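Local coordinates for DegV family protein (Streptococcus agalactiae, PDB 3LUP) that binds a long-chain fatty acid and may play a role in lipid transport or fatty acid metabolism, at residues Thr123-Gly128 against Asp231-His236. Residues are numbered along the deposited sequence; the frame is centred on the assembly and turned at random.
Sequences TSAPQG and DIAIIH. With ELA (Elaidic acid), chain B.
Ala-125 and Ala-233 meet methyl to methyl, CB to CB at 3.8 Å, where the first turn of helix 124-138 faces strand 230-236. Two residues along the strand, on the same face, Ile-235 turns its three outer carbons to the hydroxyl of Ser-124; its CD1 lies 3.7 Å from Ser-124 OG, a van der Waals contact between a methyl and a hydroxyl oxygen. With OG anti to the backbone N (chi1 180°), Ser-124 reaches out to the isoleucine. CD1 of Ile-235 also touches the methyl end of elaidic acid, 3.7 Å from C18. Thr-123 CG2 packs 3.5 Å from C13, closer to the carboxylate end of the lipid. On the other branch of the same side chain, Thr-123 OG1 donates to Gln-127 OE1 (3.1 Å), with a C=O...OG1 angle of 168°, and also bonds to Ser-13; Gln-127 NE2 is held by the carbonyl of Leu-90. At the start of segment 231-236, Asp-231 forms a salt bridge with Arg-132 of helix 124-138. Arg-175 binds the lipid's carboxylate far from this contact. Two small alanines bring helix and mixed sheet close together, and neighbouring methyl groups line the tail end of the DegV fatty-acid pocket, consistent with the tail being held here by van der Waals and hydrophobic contact.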
loop_
_atom_site.group_PDB
_atom_site.type_symbol
_atom_site.label_atom_id
_atom_site.label_comp_id
_atom_site.label_asym_id
_atom_site.label_seq_id
_atom_site.Cartn_x
_atom_site.Cartn_y
_atom_site.Cartn_z
ATOM N N THR A 123 2.368 -0.105 -0.242
ATOM C CA THR A 123 0.994 0.233 -0.555
ATOM C C THR A 123 0.260 0.476 0.753
ATOM O O THR A 123 0.894 0.588 1.788
ATOM C CB THR A 123 0.316 -0.862 -1.450
ATOM O OG1 THR A 123 -0.936 -0.375 -1.936
ATOM C CG2 THR A 123 0.107 -2.175 -0.698
ATOM N N SER A 124 -1.063 0.570 0.714
ATOM C CA SER A 124 -1.846 0.792 1.929
ATOM C C SER A 124 -1.323 2.038 2.670
ATOM O O SER A 124 -1.068 3.067 2.026
ATOM C CB SER A 124 -1.827 -0.464 2.813
ATOM O OG SER A 124 -2.577 -0.275 3.998
ATOM N N ALA A 125 -1.117 1.927 3.987
ATOM C CA ALA A 125 -0.922 3.088 4.861
ATOM C C ALA A 125 0.434 3.801 4.743
ATOM O O ALA A 125 0.486 5.041 4.811
ATOM C CB ALA A 125 -1.215 2.717 6.299
ATOM N N PRO A 126 1.542 3.034 4.601
ATOM C CA PRO A 126 2.821 3.685 4.313
ATOM C C PRO A 126 2.783 4.545 3.054
ATOM O O PRO A 126 3.364 5.634 3.040
ATOM C CB PRO A 126 3.770 2.493 4.142
ATOM C CG PRO A 126 3.274 1.519 5.118
ATOM C CD PRO A 126 1.758 1.621 4.980
ATOM N N GLN A 127 2.100 4.055 2.020
ATOM C CA GLN A 127 1.924 4.803 0.787
ATOM C C GLN A 127 1.238 6.141 1.082
ATOM O O GLN A 127 1.709 7.195 0.642
ATOM C CB GLN A 127 1.095 3.994 -0.211
ATOM C CG GLN A 127 1.439 4.223 -1.698
ATOM C CD GLN A 127 0.402 3.614 -2.633
ATOM O OE1 GLN A 127 -0.136 2.538 -2.377
ATOM N NE2 GLN A 127 0.109 4.306 -3.714
ATOM N N GLY A 128 0.157 6.094 1.861
ATOM C CA GLY A 128 -0.662 7.260 2.142
ATOM C C GLY A 128 0.119 8.236 2.973
ATOM O O GLY A 128 0.057 9.450 2.755
ATOM N N ASP A 231 5.592 6.288 12.208
ATOM C CA ASP A 231 4.148 6.050 12.225
ATOM C C ASP A 231 3.907 4.547 12.000
ATOM O O ASP A 231 4.433 3.968 11.027
ATOM C CB ASP A 231 3.441 6.906 11.168
ATOM C CG ASP A 231 3.404 8.411 11.544
ATOM O OD1 ASP A 231 2.978 8.738 12.684
ATOM O OD2 ASP A 231 3.788 9.268 10.702
ATOM N N ILE A 232 3.156 3.911 12.910
ATOM C CA ILE A 232 2.870 2.468 12.795
ATOM C C ILE A 232 1.379 2.170 12.551
ATOM O O ILE A 232 0.505 2.719 13.229
ATOM C CB ILE A 232 3.361 1.647 14.025
ATOM C CG1 ILE A 232 4.752 2.095 14.461
ATOM C CG2 ILE A 232 3.385 0.148 13.711
ATOM C CD1 ILE A 232 5.140 1.603 15.832
ATOM N N ALA A 233 1.101 1.291 11.589
ATOM C CA ALA A 233 -0.262 0.978 11.203
ATOM C C ALA A 233 -0.475 -0.528 11.280
ATOM O O ALA A 233 0.299 -1.290 10.699
ATOM C CB ALA A 233 -0.533 1.484 9.779
ATOM N N ILE A 234 -1.501 -0.957 12.013
ATOM C CA ILE A 234 -1.959 -2.334 11.923
ATOM C C ILE A 234 -3.125 -2.349 10.943
ATOM O O ILE A 234 -4.074 -1.569 11.067
ATOM C CB ILE A 234 -2.427 -2.885 13.263
ATOM C CG1 ILE A 234 -1.330 -2.740 14.312
ATOM C CG2 ILE A 234 -2.849 -4.352 13.111
ATOM C CD1 ILE A 234 -1.853 -2.834 15.736
ATOM N N ILE A 235 -3.045 -3.224 9.955
ATOM C CA ILE A 235 -4.006 -3.211 8.863
ATOM C C ILE A 235 -4.563 -4.619 8.708
ATOM O O ILE A 235 -3.815 -5.580 8.791
ATOM C CB ILE A 235 -3.350 -2.741 7.547
ATOM C CG1 ILE A 235 -2.391 -1.572 7.812
ATOM C CG2 ILE A 235 -4.412 -2.360 6.519
ATOM C CD1 ILE A 235 -1.059 -1.702 7.111
ATOM N N HIS A 236 -5.870 -4.743 8.504
ATOM C CA HIS A 236 -6.488 -6.048 8.410
ATOM C C HIS A 236 -7.623 -6.091 7.403
ATOM O O HIS A 236 -8.265 -5.069 7.125
ATOM C CB HIS A 236 -7.004 -6.479 9.784
ATOM C CG HIS A 236 -8.143 -5.655 10.278
ATOM N ND1 HIS A 236 -9.456 -6.045 10.136
ATOM C CD2 HIS A 236 -8.172 -4.442 10.876
ATOM C CE1 HIS A 236 -10.245 -5.117 10.645
ATOM N NE2 HIS A 236 -9.490 -4.135 11.105
HETATM C CA ELA B . -2.210 -5.373 -11.483
HETATM C C ELA B . -2.528 -6.358 -12.614
HETATM O O ELA B . -3.155 -7.442 -12.427
HETATM C C3 ELA B . -3.446 -4.776 -10.815
HETATM C C4 ELA B . -3.076 -3.593 -9.926
HETATM C C5 ELA B . -3.543 -3.774 -8.468
HETATM C C6 ELA B . -2.527 -4.579 -7.646
HETATM C C7 ELA B . -3.002 -5.149 -6.315
HETATM C C8 ELA B . -1.881 -5.972 -5.669
HETATM C C9 ELA B . -1.883 -5.832 -4.152
HETATM C C10 ELA B . -1.080 -6.723 -3.281
HETATM C C11 ELA B . -1.504 -6.943 -1.843
HETATM C C12 ELA B . -0.355 -6.774 -0.857
HETATM C C13 ELA B . -0.488 -5.540 0.020
HETATM C C14 ELA B . 0.130 -5.716 1.400
HETATM C C15 ELA B . -0.131 -4.468 2.256
HETATM C C16 ELA B . 0.710 -4.403 3.532
HETATM C C17 ELA B . 1.638 -3.193 3.518
HETATM C C18 ELA B . 1.786 -2.555 4.894
HETATM O OXT ELA B . -2.134 -6.089 -13.773
#